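Local coordinates for protein ureidoglycolate hydrolase (Arabidopsis thaliana, PDB 4PXE) that hydrolyses (S)-ureidoglycolate to glyoxylate, ammonium and carbon dioxide, using manganese, in the last steps of plant purine breakdown, at residues 58-64 and 73-78; 84-89 and 126-131; 68-72 and 189-194. All coordinates share one frame; numbering follows the deposited sequence.

Interaction 1: 58-64 and 73-78; sequences MALAGLT and IFGKWD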
ATOM      1  N   MET A  58     -36.615   5.958  -6.820  1.00 16.55           N
ATOM      2  CA  MET A  58     -37.405   4.994  -7.573  1.00 16.52           C
ATOM      3  C   MET A  58     -38.839   4.944  -7.054  1.00 16.73           C
ATOM      4  O   MET A  58     -39.790   4.918  -7.832  1.00 17.79           O
ATOM      5  CB  MET A  58     -36.787   3.598  -7.491  1.00 17.44           C
ATOM      6  CG  MET A  58     -35.512   3.417  -8.296  1.00 15.21           C
ATOM      7  SD  MET A  58     -34.995   1.691  -8.185  1.00 17.41           S
ATOM      8  CE  MET A  58     -33.604   1.664  -9.340  1.00 17.19           C
ATOM      9  N   ALA A  59     -38.979   4.950  -5.732  1.00 16.26           N
ATOM     10  CA  ALA A  59     -40.305   4.920  -5.117  1.00 17.93           C
ATOM     11  C   ALA A  59     -41.067   6.201  -5.433  1.00 17.07           C
ATOM     12  O   ALA A  59     -42.268   6.158  -5.723  1.00 19.22           O
ATOM     13  CB  ALA A  59     -40.185   4.715  -3.617  1.00 17.75           C
ATOM     14  N   LEU A  60     -40.375   7.340  -5.391  1.00 18.17           N
ATOM     15  CA  LEU A  60     -41.012   8.621  -5.707  1.00 18.43           C
ATOM     16  C   LEU A  60     -41.501   8.657  -7.150  1.00 18.91           C
ATOM     17  O   LEU A  60     -42.479   9.326  -7.455  1.00 21.10           O
ATOM     18  CB  LEU A  60     -40.062   9.787  -5.446  1.00 17.14           C
ATOM     19  CG  LEU A  60     -39.776  10.119  -3.980  1.00 21.66           C
ATOM     20  CD1 LEU A  60     -38.619  11.113  -3.865  1.00 24.65           C
ATOM     21  CD2 LEU A  60     -41.025  10.655  -3.287  1.00 26.16           C
ATOM     22  N   ALA A  61     -40.819   7.927  -8.028  1.00 18.76           N
ATOM     23  CA  ALA A  61     -41.193   7.826  -9.433  1.00 17.39           C
ATOM     24  C   ALA A  61     -42.304   6.795  -9.663  1.00 19.33           C
ATOM     25  O   ALA A  61     -42.677   6.517 -10.805  1.00 22.74           O
ATOM     26  CB  ALA A  61     -39.973   7.481 -10.278  1.00 18.90           C
ATOM     27  N   GLY A  62     -42.812   6.213  -8.579  1.00 17.79           N
ATOM     28  CA  GLY A  62     -43.905   5.254  -8.666  1.00 20.16           C
ATOM     29  C   GLY A  62     -43.527   3.862  -9.152  1.00 20.21           C
ATOM     30  O   GLY A  62     -44.382   3.105  -9.618  1.00 20.24           O
ATOM     31  N   LEU A  63     -42.249   3.513  -9.044  1.00 19.12           N
ATOM     32  CA  LEU A  63     -41.788   2.214  -9.524  1.00 19.15           C
ATOM     33  C   LEU A  63     -41.949   1.128  -8.463  1.00 18.15           C
ATOM     34  O   LEU A  63     -41.797   1.388  -7.274  1.00 19.45           O
ATOM     35  CB  LEU A  63     -40.317   2.297  -9.953  1.00 18.72           C
ATOM     36  CG  LEU A  63     -39.991   3.345 -11.014  1.00 16.55           C
ATOM     37  CD1 LEU A  63     -38.485   3.451 -11.209  1.00 16.82           C
ATOM     38  CD2 LEU A  63     -40.659   2.970 -12.317  1.00 19.61           C
ATOM     39  N   THR A  64     -42.259  -0.084  -8.911  1.00 18.34           N
ATOM     40  CA  THR A  64     -42.207  -1.249  -8.033  1.00 19.51           C
ATOM     41  C   THR A  64     -40.747  -1.609  -7.775  1.00 17.39           C
ATOM     42  O   THR A  64     -40.017  -1.956  -8.708  1.00 19.66           O
ATOM     43  CB  THR A  64     -42.907  -2.450  -8.675  1.00 21.90           C
ATOM     44  OG1 THR A  64     -44.260  -2.101  -8.997  1.00 21.66           O
ATOM     45  CG2 THR A  64     -42.909  -3.635  -7.719  1.00 25.15           C
ATOM     46  N   ILE A  73     -30.801  -3.944  -7.665  1.00 15.83           N
ATOM     47  CA  ILE A  73     -32.045  -3.258  -7.335  1.00 16.06           C
ATOM     48  C   ILE A  73     -32.837  -3.005  -8.611  1.00 17.42           C
ATOM     49  O   ILE A  73     -32.273  -2.577  -9.614  1.00 17.46           O
ATOM     50  CB  ILE A  73     -31.747  -1.945  -6.585  1.00 18.84           C
ATOM     51  CG1 ILE A  73     -31.101  -2.269  -5.231  1.00 18.13           C
ATOM     52  CG2 ILE A  73     -33.007  -1.130  -6.373  1.00 19.59           C
ATOM     53  CD1 ILE A  73     -30.468  -1.093  -4.514  1.00 20.28           C
ATOM     54  N   PHE A  74     -34.140  -3.289  -8.577  1.00 16.02           N
ATOM     55  CA  PHE A  74     -34.978  -3.223  -9.759  1.00 17.24           C
ATOM     56  C   PHE A  74     -36.157  -2.300  -9.482  1.00 18.75           C
ATOM     57  O   PHE A  74     -36.756  -2.374  -8.411  1.00 19.75           O
ATOM     58  CB  PHE A  74     -35.507  -4.622 -10.117  1.00 18.56           C
ATOM     59  CG  PHE A  74     -34.425  -5.635 -10.400  1.00 17.82           C
ATOM     60  CD1 PHE A  74     -33.795  -6.306  -9.360  1.00 19.30           C
ATOM     61  CD2 PHE A  74     -34.046  -5.922 -11.703  1.00 20.10           C
ATOM     62  CE1 PHE A  74     -32.798  -7.242  -9.614  1.00 18.71           C
ATOM     63  CE2 PHE A  74     -33.048  -6.860 -11.968  1.00 19.09           C
ATOM     64  CZ  PHE A  74     -32.427  -7.518 -10.919  1.00 18.81           C
ATOM     65  N   GLY A  75     -36.476  -1.428 -10.434  1.00 16.05           N
ATOM     66  CA  GLY A  75     -37.611  -0.525 -10.310  1.00 17.05           C
ATOM     67  C   GLY A  75     -38.470  -0.587 -11.554  1.00 18.37           C
ATOM     68  O   GLY A  75     -38.067  -0.112 -12.620  1.00 18.19           O
ATOM     69  N   LYS A  76     -39.657  -1.180 -11.437  1.00 16.15           N
ATOM     70  CA  LYS A  76     -40.496  -1.421 -12.610  1.00 17.69           C
ATOM     71  C   LYS A  76     -41.716  -0.502 -12.732  1.00 18.91           C
ATOM     72  O   LYS A  76     -42.405  -0.221 -11.751  1.00 19.12           O
ATOM     73  CB  LYS A  76     -40.967  -2.884 -12.648  1.00 18.31           C
ATOM     74  CG  LYS A  76     -41.879  -3.203 -13.822  1.00 21.61           C
ATOM     75  CD  LYS A  76     -42.256  -4.675 -13.906  1.00 22.04           C
ATOM     76  CE  LYS A  76     -41.130  -5.513 -14.486  1.00 22.85           C
ATOM     77  NZ  LYS A  76     -41.583  -6.926 -14.774  1.00 24.17           N
ATOM     78  N   TRP A  77     -41.945  -0.029 -13.951  1.00 18.53           N
ATOM     79  CA  TRP A  77     -43.187   0.633 -14.325  1.00 16.78           C
ATOM     80  C   TRP A  77     -43.981  -0.399 -15.122  1.00 20.29           C
ATOM     81  O   TRP A  77     -43.591  -0.764 -16.234  1.00 19.01           O
ATOM     82  CB  TRP A  77     -42.865   1.878 -15.164  1.00 19.37           C
ATOM     83  CG  TRP A  77     -44.034   2.677 -15.678  1.00 19.85           C
ATOM     84  CD1 TRP A  77     -45.361   2.465 -15.435  1.00 22.19           C
ATOM     85  CD2 TRP A  77     -43.963   3.816 -16.544  1.00 19.01           C
ATOM     86  NE1 TRP A  77     -46.119   3.411 -16.092  1.00 22.99           N
ATOM     87  CE2 TRP A  77     -45.283   4.249 -16.782  1.00 20.68           C
ATOM     88  CE3 TRP A  77     -42.906   4.512 -17.142  1.00 19.53           C
ATOM     89  CZ2 TRP A  77     -45.576   5.347 -17.592  1.00 21.36           C
ATOM     90  CZ3 TRP A  77     -43.194   5.597 -17.945  1.00 21.64           C
ATOM     91  CH2 TRP A  77     -44.520   6.003 -18.167  1.00 22.16           C
ATOM     92  N   ASP A  78     -45.075  -0.892 -14.537  1.00 20.58           N
ATOM     93  CA  ASP A  78     -45.870  -1.950 -15.156  1.00 24.14           C
ATOM     94  C   ASP A  78     -46.563  -1.460 -16.419  1.00 22.65           C
ATOM     95  O   ASP A  78     -47.222  -0.422 -16.413  1.00 24.36           O
ATOM     96  CB  ASP A  78     -46.945  -2.463 -14.192  1.00 26.21           C
ATOM     97  CG  ASP A  78     -46.368  -3.137 -12.971  1.00 30.12           C
ATOM     98  OD1 ASP A  78     -47.020  -3.057 -11.907  1.00 39.04           O
ATOM     99  OD2 ASP A  78     -45.283  -3.754 -13.064  1.00 28.29           O
TER
HETATM  100  O   HOH W   1     -44.320  -4.394 -10.804  1.00 29.64           O
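Trp77 meets Leu63 through its CB and not through its indole. Leu63 CD2 lies 3.8 Å from Trp77 CB. The indole continues past the contact and makes a cation-pi contact with Lys119. Phe74 CB points away from 58-64, and Arg66 makes a cation-pi contact with its ring. The third flat group is the carboxylate of Asp78. One water joins it to Thr64: Thr64 OG1 is 2.9 Å from this water, which donates to Asp78 OD2. Thr64 OG1 lies beside its own backbone N (chi1 -57°), and this brings it to the Asp78 side.

Thr64 and Lys76 form an antiparallel hydrogen-bonded pair. Thr64 N donates to Lys76 O at 2.8 Å, and Lys76 N donates to Thr64 O at 2.9 Å. Gly75 CA adds a CA-H...O contact to Thr64 O at 3.2 Å. The lysine chain starts on the same face of the sheet as Thr64, but its amine ends farther off.

Met58 is extended beyond CG, and its sulfur passes close over the backbone. Met58 SD is 4.0 Å from Gly75 CA and 3.9 Å from Ile73 CG2. Leu63 CD1 packs on the Gly75 carbonyl.

Gly62 ends helix 45-60 in a Schellman motif, and the chain turns into strand 64-67. This edge strand pairs with 73-77, whose other side bonds to 129-133. Helix 105-120 packs on Met58 and Trp77.

Interaction 2: 84-89 and 126-131; sequences LPAVAT and KRSLEI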
ATOM      1  N   LEU A  84     -45.262  -9.645 -20.923  1.00 26.39           N
ATOM      2  CA  LEU A  84     -44.222  -9.603 -21.945  1.00 26.26           C
ATOM      3  C   LEU A  84     -42.880  -9.312 -21.292  1.00 24.29           C
ATOM      4  O   LEU A  84     -42.827  -8.614 -20.280  1.00 25.03           O
ATOM      5  CB  LEU A  84     -44.519  -8.520 -22.978  1.00 24.29           C
ATOM      6  CG  LEU A  84     -45.758  -8.721 -23.855  1.00 26.08           C
ATOM      7  CD1 LEU A  84     -45.940  -7.515 -24.755  1.00 27.36           C
ATOM      8  CD2 LEU A  84     -45.622  -9.991 -24.677  1.00 29.94           C
ATOM      9  N   PRO A  85     -41.796  -9.860 -21.860  1.00 25.93           N
ATOM     10  CA  PRO A  85     -40.457  -9.458 -21.414  1.00 26.24           C
ATOM     11  C   PRO A  85     -40.330  -7.932 -21.444  1.00 22.66           C
ATOM     12  O   PRO A  85     -40.696  -7.300 -22.439  1.00 22.68           O
ATOM     13  CB  PRO A  85     -39.541 -10.102 -22.455  1.00 24.69           C
ATOM     14  CG  PRO A  85     -40.306 -11.336 -22.895  1.00 29.01           C
ATOM     15  CD  PRO A  85     -41.750 -10.923 -22.882  1.00 27.93           C
ATOM     16  N   ALA A  86     -39.832  -7.360 -20.351  1.00 22.27           N
ATOM     17  CA  ALA A  86     -39.777  -5.908 -20.185  1.00 22.71           C
ATOM     18  C   ALA A  86     -38.599  -5.294 -20.927  1.00 20.83           C
ATOM     19  O   ALA A  86     -37.682  -5.991 -21.344  1.00 19.68           O
ATOM     20  CB  ALA A  86     -39.696  -5.555 -18.711  1.00 21.65           C
ATOM     21  N   VAL A  87     -38.651  -3.979 -21.108  1.00 19.38           N
ATOM     22  CA  VAL A  87     -37.489  -3.232 -21.589  1.00 18.05           C
ATOM     23  C   VAL A  87     -36.733  -2.735 -20.371  1.00 17.47           C
ATOM     24  O   VAL A  87     -37.299  -2.036 -19.531  1.00 18.80           O
ATOM     25  CB  VAL A  87     -37.901  -2.028 -22.453  1.00 18.30           C
ATOM     26  CG1 VAL A  87     -36.677  -1.395 -23.108  1.00 20.53           C
ATOM     27  CG2 VAL A  87     -38.920  -2.461 -23.508  1.00 21.82           C
ATOM     28  N   ALA A  88     -35.457  -3.113 -20.274  1.00 16.04           N
ATOM     29  CA  ALA A  88     -34.647  -2.795 -19.103  1.00 15.57           C
ATOM     30  C   ALA A  88     -33.602  -1.728 -19.404  1.00 16.03           C
ATOM     31  O   ALA A  88     -33.131  -1.605 -20.533  1.00 15.76           O
ATOM     32  CB  ALA A  88     -33.968  -4.060 -18.559  1.00 16.47           C
ATOM     33  N   THR A  89     -33.246  -0.966 -18.379  1.00 15.42           N
ATOM     34  CA  THR A  89     -32.161  -0.000 -18.505  1.00 15.17           C
ATOM     35  C   THR A  89     -31.520   0.179 -17.148  1.00 15.25           C
ATOM     36  O   THR A  89     -32.182   0.042 -16.126  1.00 17.34           O
ATOM     37  CB  THR A  89     -32.654   1.370 -19.033  1.00 15.06           C
ATOM     38  OG1 THR A  89     -31.530   2.241 -19.261  1.00 15.33           O
ATOM     39  CG2 THR A  89     -33.613   2.033 -18.038  1.00 16.07           C
ATOM     40  N   LYS A 126     -46.538  -0.388 -23.268  1.00 21.50           N
ATOM     41  CA  LYS A 126     -47.106  -1.707 -23.513  1.00 22.20           C
ATOM     42  C   LYS A 126     -46.286  -2.719 -22.715  1.00 22.67           C
ATOM     43  O   LYS A 126     -46.749  -3.250 -21.705  1.00 21.89           O
ATOM     44  CB  LYS A 126     -47.093  -2.039 -25.003  1.00 25.50           C
ATOM     45  CG  LYS A 126     -47.782  -3.353 -25.324  1.00 27.24           C
ATOM     46  CD  LYS A 126     -47.733  -3.673 -26.803  1.00 31.08           C
ATOM     47  CE  LYS A 126     -46.360  -4.170 -27.205  1.00 34.80           C
ATOM     48  NZ  LYS A 126     -46.350  -4.664 -28.610  1.00 39.97           N
ATOM     49  N   ARG A 127     -45.052  -2.969 -23.152  1.00 22.46           N
ATOM     50  CA  ARG A 127     -44.094  -3.687 -22.320  1.00 22.06           C
ATOM     51  C   ARG A 127     -43.710  -2.833 -21.127  1.00 20.52           C
ATOM     52  O   ARG A 127     -43.553  -1.615 -21.258  1.00 20.66           O
ATOM     53  CB  ARG A 127     -42.821  -3.994 -23.104  1.00 22.71           C
ATOM     54  CG  ARG A 127     -43.039  -4.931 -24.245  1.00 22.83           C
ATOM     55  CD  ARG A 127     -41.734  -5.248 -24.916  1.00 24.89           C
ATOM     56  NE  ARG A 127     -41.939  -6.266 -25.935  1.00 28.64           N
ATOM     57  CZ  ARG A 127     -42.384  -5.989 -27.145  1.00 35.52           C
ATOM     58  NH1 ARG A 127     -42.659  -4.730 -27.442  1.00 35.68           N
ATOM     59  NH2 ARG A 127     -42.559  -6.957 -28.040  1.00 40.33           N
ATOM     60  N   SER A 128     -43.542  -3.469 -19.973  1.00 21.45           N
ATOM     61  CA  SER A 128     -43.095  -2.768 -18.780  1.00 18.76           C
ATOM     62  C   SER A 128     -41.711  -2.201 -19.016  1.00 18.13           C
ATOM     63  O   SER A 128     -40.964  -2.694 -19.865  1.00 18.63           O
ATOM     64  CB  SER A 128     -43.050  -3.716 -17.583  1.00 19.70           C
ATOM     65  OG  SER A 128     -44.352  -4.221 -17.314  1.00 22.22           O
ATOM     66  N   LEU A 129     -41.387  -1.154 -18.269  1.00 16.81           N
ATOM     67  CA  LEU A 129     -40.027  -0.638 -18.240  1.00 16.32           C
ATOM     68  C   LEU A 129     -39.432  -0.940 -16.878  1.00 18.37           C
ATOM     69  O   LEU A 129     -40.102  -0.793 -15.858  1.00 19.89           O
ATOM     70  CB  LEU A 129     -40.026   0.870 -18.507  1.00 19.18           C
ATOM     71  CG  LEU A 129     -40.727   1.347 -19.781  1.00 17.48           C
ATOM     72  CD1 LEU A 129     -40.611   2.857 -19.887  1.00 23.33           C
ATOM     73  CD2 LEU A 129     -40.152   0.668 -21.016  1.00 19.29           C
ATOM     74  N   GLU A 130     -38.167  -1.357 -16.849  1.00 16.80           N
ATOM     75  CA  GLU A 130     -37.536  -1.666 -15.570  1.00 17.04           C
ATOM     76  C   GLU A 130     -36.128  -1.097 -15.473  1.00 15.20           C
ATOM     77  O   GLU A 130     -35.296  -1.334 -16.351  1.00 16.86           O
ATOM     78  CB  GLU A 130     -37.540  -3.175 -15.307  1.00 20.25           C
ATOM     79  CG  GLU A 130     -37.129  -3.553 -13.889  1.00 17.81           C
ATOM     80  CD  GLU A 130     -37.527  -4.979 -13.517  1.00 20.11           C
ATOM     81  OE1 GLU A 130     -37.237  -5.907 -14.297  1.00 22.46           O
ATOM     82  OE2 GLU A 130     -38.142  -5.161 -12.445  1.00 22.96           O
ATOM     83  N   ILE A 131     -35.888  -0.345 -14.402  1.00 15.76           N
ATOM     84  CA  ILE A 131     -34.586   0.234 -14.128  1.00 15.12           C
ATOM     85  C   ILE A 131     -33.805  -0.706 -13.226  1.00 16.01           C
ATOM     86  O   ILE A 131     -34.320  -1.181 -12.210  1.00 17.73           O
ATOM     87  CB  ILE A 131     -34.714   1.587 -13.421  1.00 16.26           C
ATOM     88  CG1 ILE A 131     -35.536   2.554 -14.269  1.00 18.48           C
ATOM     89  CG2 ILE A 131     -33.322   2.164 -13.133  1.00 17.22           C
ATOM     90  CD1 ILE A 131     -35.674   3.913 -13.640  1.00 20.02           C
TER
HETATM   91  O   HOH W   2     -44.141  -6.271 -20.086  1.00 21.27           O
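Arg127 and Leu84 touch just before the two strands begin. Leu84 CD1 lies 4.3 Å above one face of the Arg127 guanidinium, offset toward its rim, and 3.9 Å from Arg127 CG. Pro85 O lies in the plane of that group, at its edge, and is 3.4 Å from Arg127 CD. The arginine is extended from CG to NE, which carries CD and NE past Pro85 O and the guanidinium under Leu84 CD1. With an alanine here, Leu84 CD1 would probably lose the surface it packs on, and Phe202 its cation-pi partner.

A water bridges Leu84 O and Ser128 N. Beyond it the backbones form a parallel ladder. Val87 N donates to Ser128 O, Glu130 N to Val87 O and Thr89 N to Glu130 O, each at 2.9 Å. Val87 and Leu129 lie side by side on one face, with Val87 CB 3.8 Å from Leu129 CD2. Ala88 and Glu130 point to the other face.

Outer partners hold the polar ends. Glu130 OE1 bonds to Tyr201 OH, Thr89 OG1 to Leu205 O, Ser128 OG to Gly79 N and Lys126 NZ to Asp430 O. Helices 410-429 and 105-120 cover the Val87, Leu129 and Thr89 face.

The directions of the two short strand segments differ by 26°, a twisted parallel pair in the alpha/beta catalytic domain of the M20 family. Strand 86-91 leads directly to the metal ligand His92.

Interaction 3: 68-72 and 189-194; sequences DAVGN and DDLSSV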
ATOM      1  N   ASP A  68     -32.518  -8.361  -5.326  1.00 21.48           N
ATOM      2  CA  ASP A  68     -32.189  -9.781  -5.333  1.00 21.71           C
ATOM      3  C   ASP A  68     -31.170 -10.118  -4.242  1.00 20.33           C
ATOM      4  O   ASP A  68     -30.826  -9.268  -3.416  1.00 20.70           O
ATOM      5  CB  ASP A  68     -31.770 -10.283  -6.729  1.00 19.93           C
ATOM      6  CG  ASP A  68     -30.442  -9.693  -7.219  1.00 16.09           C
ATOM      7  OD1 ASP A  68     -29.663  -9.181  -6.395  1.00 19.72           O
ATOM      8  OD2 ASP A  68     -30.202  -9.774  -8.448  1.00 18.65           O
ATOM      9  N   ALA A  69     -30.702 -11.363  -4.240  1.00 20.78           N
ATOM     10  CA  ALA A  69     -29.888 -11.875  -3.141  1.00 22.84           C
ATOM     11  C   ALA A  69     -28.566 -11.129  -2.919  1.00 22.51           C
ATOM     12  O   ALA A  69     -28.031 -11.126  -1.811  1.00 23.98           O
ATOM     13  CB  ALA A  69     -29.639 -13.367  -3.326  1.00 23.37           C
ATOM     14  N   VAL A  70     -28.049 -10.494  -3.966  1.00 20.64           N
ATOM     15  CA  VAL A  70     -26.767  -9.793  -3.855  1.00 17.79           C
ATOM     16  C   VAL A  70     -26.914  -8.277  -3.901  1.00 17.88           C
ATOM     17  O   VAL A  70     -25.922  -7.548  -3.847  1.00 17.33           O
ATOM     18  CB  VAL A  70     -25.752 -10.234  -4.940  1.00 19.12           C
ATOM     19  CG1 VAL A  70     -25.443 -11.726  -4.817  1.00 19.29           C
ATOM     20  CG2 VAL A  70     -26.249  -9.894  -6.332  1.00 17.63           C
ATOM     21  N   GLY A  71     -28.146  -7.802  -4.019  1.00 20.14           N
ATOM     22  CA  GLY A  71     -28.377  -6.373  -3.936  1.00 18.93           C
ATOM     23  C   GLY A  71     -28.491  -5.647  -5.261  1.00 16.89           C
ATOM     24  O   GLY A  71     -28.406  -4.418  -5.285  1.00 16.86           O
ATOM     25  N   ASN A  72     -28.675  -6.376  -6.358  1.00 16.90           N
ATOM     26  CA  ASN A  72     -29.157  -5.716  -7.568  1.00 15.74           C
ATOM     27  C   ASN A  72     -30.542  -5.179  -7.254  1.00 19.40           C
ATOM     28  O   ASN A  72     -31.363  -5.871  -6.638  1.00 19.23           O
ATOM     29  CB  ASN A  72     -29.225  -6.663  -8.771  1.00 15.40           C
ATOM     30  CG  ASN A  72     -27.868  -7.206  -9.189  1.00 17.14           C
ATOM     31  OD1 ASN A  72     -26.899  -6.465  -9.379  1.00 15.31           O
ATOM     32  ND2 ASN A  72     -27.802  -8.515  -9.366  1.00 18.20           N
ATOM     33  N   ASP A 189     -29.267 -21.032  -0.535  1.00 48.19           N
ATOM     34  CA  ASP A 189     -29.123 -20.338  -1.811  1.00 44.19           C
ATOM     35  C   ASP A 189     -27.668 -20.300  -2.257  1.00 38.12           C
ATOM     36  O   ASP A 189     -26.820 -19.710  -1.592  1.00 41.39           O
ATOM     37  CB  ASP A 189     -29.683 -18.915  -1.715  1.00 41.80           C
ATOM     38  CG  ASP A 189     -29.801 -18.232  -3.071  1.00 37.60           C
ATOM     39  OD1 ASP A 189     -29.656 -18.910  -4.110  1.00 35.41           O
ATOM     40  OD2 ASP A 189     -30.063 -17.012  -3.092  1.00 38.53           O
ATOM     41  N   ASP A 190     -27.390 -20.935  -3.388  1.00 37.07           N
ATOM     42  CA  ASP A 190     -26.060 -20.905  -3.976  1.00 38.13           C
ATOM     43  C   ASP A 190     -25.919 -19.703  -4.911  1.00 35.78           C
ATOM     44  O   ASP A 190     -25.005 -19.667  -5.736  1.00 35.16           O
ATOM     45  CB  ASP A 190     -25.797 -22.198  -4.748  1.00 41.88           C
ATOM     46  CG  ASP A 190     -26.793 -22.418  -5.869  1.00 44.93           C
ATOM     47  OD1 ASP A 190     -27.860 -21.762  -5.851  1.00 44.39           O
ATOM     48  OD2 ASP A 190     -26.512 -23.246  -6.766  1.00 48.46           O
ATOM     49  N   LEU A 191     -26.847 -18.752  -4.774  1.00 34.85           N
ATOM     50  CA  LEU A 191     -26.909 -17.506  -5.562  1.00 31.33           C
ATOM     51  C   LEU A 191     -27.481 -17.696  -6.965  1.00 33.25           C
ATOM     52  O   LEU A 191     -27.565 -16.747  -7.753  1.00 28.79           O
ATOM     53  CB  LEU A 191     -25.559 -16.776  -5.612  1.00 29.42           C
ATOM     54  CG  LEU A 191     -24.968 -16.424  -4.246  1.00 28.95           C
ATOM     55  CD1 LEU A 191     -23.628 -15.707  -4.394  1.00 27.42           C
ATOM     56  CD2 LEU A 191     -25.952 -15.584  -3.445  1.00 31.01           C
ATOM     57  N   SER A 192     -27.896 -18.923  -7.262  1.00 33.33           N
ATOM     58  CA  SER A 192     -28.552 -19.239  -8.522  1.00 33.82           C
ATOM     59  C   SER A 192     -29.859 -18.464  -8.659  1.00 30.06           C
ATOM     60  O   SER A 192     -30.348 -18.255  -9.769  1.00 29.60           O
ATOM     61  CB  SER A 192     -28.832 -20.747  -8.609  1.00 39.90           C
ATOM     62  OG  SER A 192     -29.353 -21.097  -9.876  1.00 51.39           O
ATOM     63  N   SER A 193     -30.417 -18.048  -7.524  1.00 29.44           N
ATOM     64  CA  SER A 193     -31.644 -17.260  -7.487  1.00 28.76           C
ATOM     65  C   SER A 193     -31.498 -15.944  -8.250  1.00 27.79           C
ATOM     66  O   SER A 193     -32.484 -15.351  -8.677  1.00 28.62           O
ATOM     67  CB  SER A 193     -32.027 -16.951  -6.038  1.00 30.71           C
ATOM     68  OG  SER A 193     -31.063 -16.104  -5.431  1.00 33.40           O
ATOM     69  N   VAL A 194     -30.259 -15.495  -8.413  1.00 28.09           N
ATOM     70  CA  VAL A 194     -29.975 -14.216  -9.059  1.00 23.04           C
ATOM     71  C   VAL A 194     -30.067 -14.323 -10.583  1.00 24.83           C
ATOM     72  O   VAL A 194     -30.394 -13.347 -11.267  1.00 21.57           O
ATOM     73  CB  VAL A 194     -28.577 -13.698  -8.631  1.00 22.34           C
ATOM     74  CG1 VAL A 194     -28.196 -12.425  -9.391  1.00 21.32           C
ATOM     75  CG2 VAL A 194     -28.555 -13.442  -7.139  1.00 23.53           C
TER
HETATM   76  O   HOH W   3     -31.943 -11.272  -9.922  1.00 22.60           O
HETATM   77  O   HOH W   4     -32.066 -13.453  -5.609  1.00 26.97           O
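Val194 makes the main apolar contact with the turn at 68-72. Its CG2 is 4.0 Å from Ala69 CB and 4.2 Å from Val70 CG1. Leu191 CD2 joins this patch, 4.1 Å from Val70 CG1. The other branch, Val194 CG1, is anti to its backbone N (chi1 175°) and comes against polar atoms: it is 3.5 Å from Asp68 OD2 and 3.9 Å from Asn72 ND2.

No direct hydrogen bond crosses the contact. Two waters make the polar links. One donates to both Asp68 OD2 and Val194 O. The other accepts from Ala69 N and donates to Ser193 OG.

Each side is braced by its own aspartate. Asp68 OD1 takes Val70 N and Asn72 N from opposite faces of the carboxylate, and the Val70 bond makes an Asx turn. Asp68 OD2 uses its syn lone pair for Asn72 ND2, at 2.9 Å and 162°. Asp189 OD1 accepts from Leu191 N in a second Asx turn, and Ser193 OG donates to Asp189 OD2 at 2.7 Å.

Residues 68-72 form the turn between strands 64-67 and 73-77. Thr135 N bonds to Asn72 OD1. Helix 147-152 packs on Val70 and Val194, and helix 156-164 on Leu191.

Interactions 1 and 2 share one sheet. Their centres are 11 Å apart, and strand 73-77 bonds to strand 129-133: Trp77 N is 2.8 Å from Leu129 O, and Gly75 N is 2.8 Å from Ile131 O. The centre of interaction 3 is about 20 Å from that of interaction 1 and about 21 Å from that of interaction 2. It touches interaction 1 where Phe74 CE1 packs 3.8 Å from Asp68 OD2. All three lie near the metal site without reaching it. The side chain of Ile73 is about 11 Å from that of His92, and the side chain of Asn72 about 8 Å. The side chain of Thr89 is about 13 Å from a bound manganese ion.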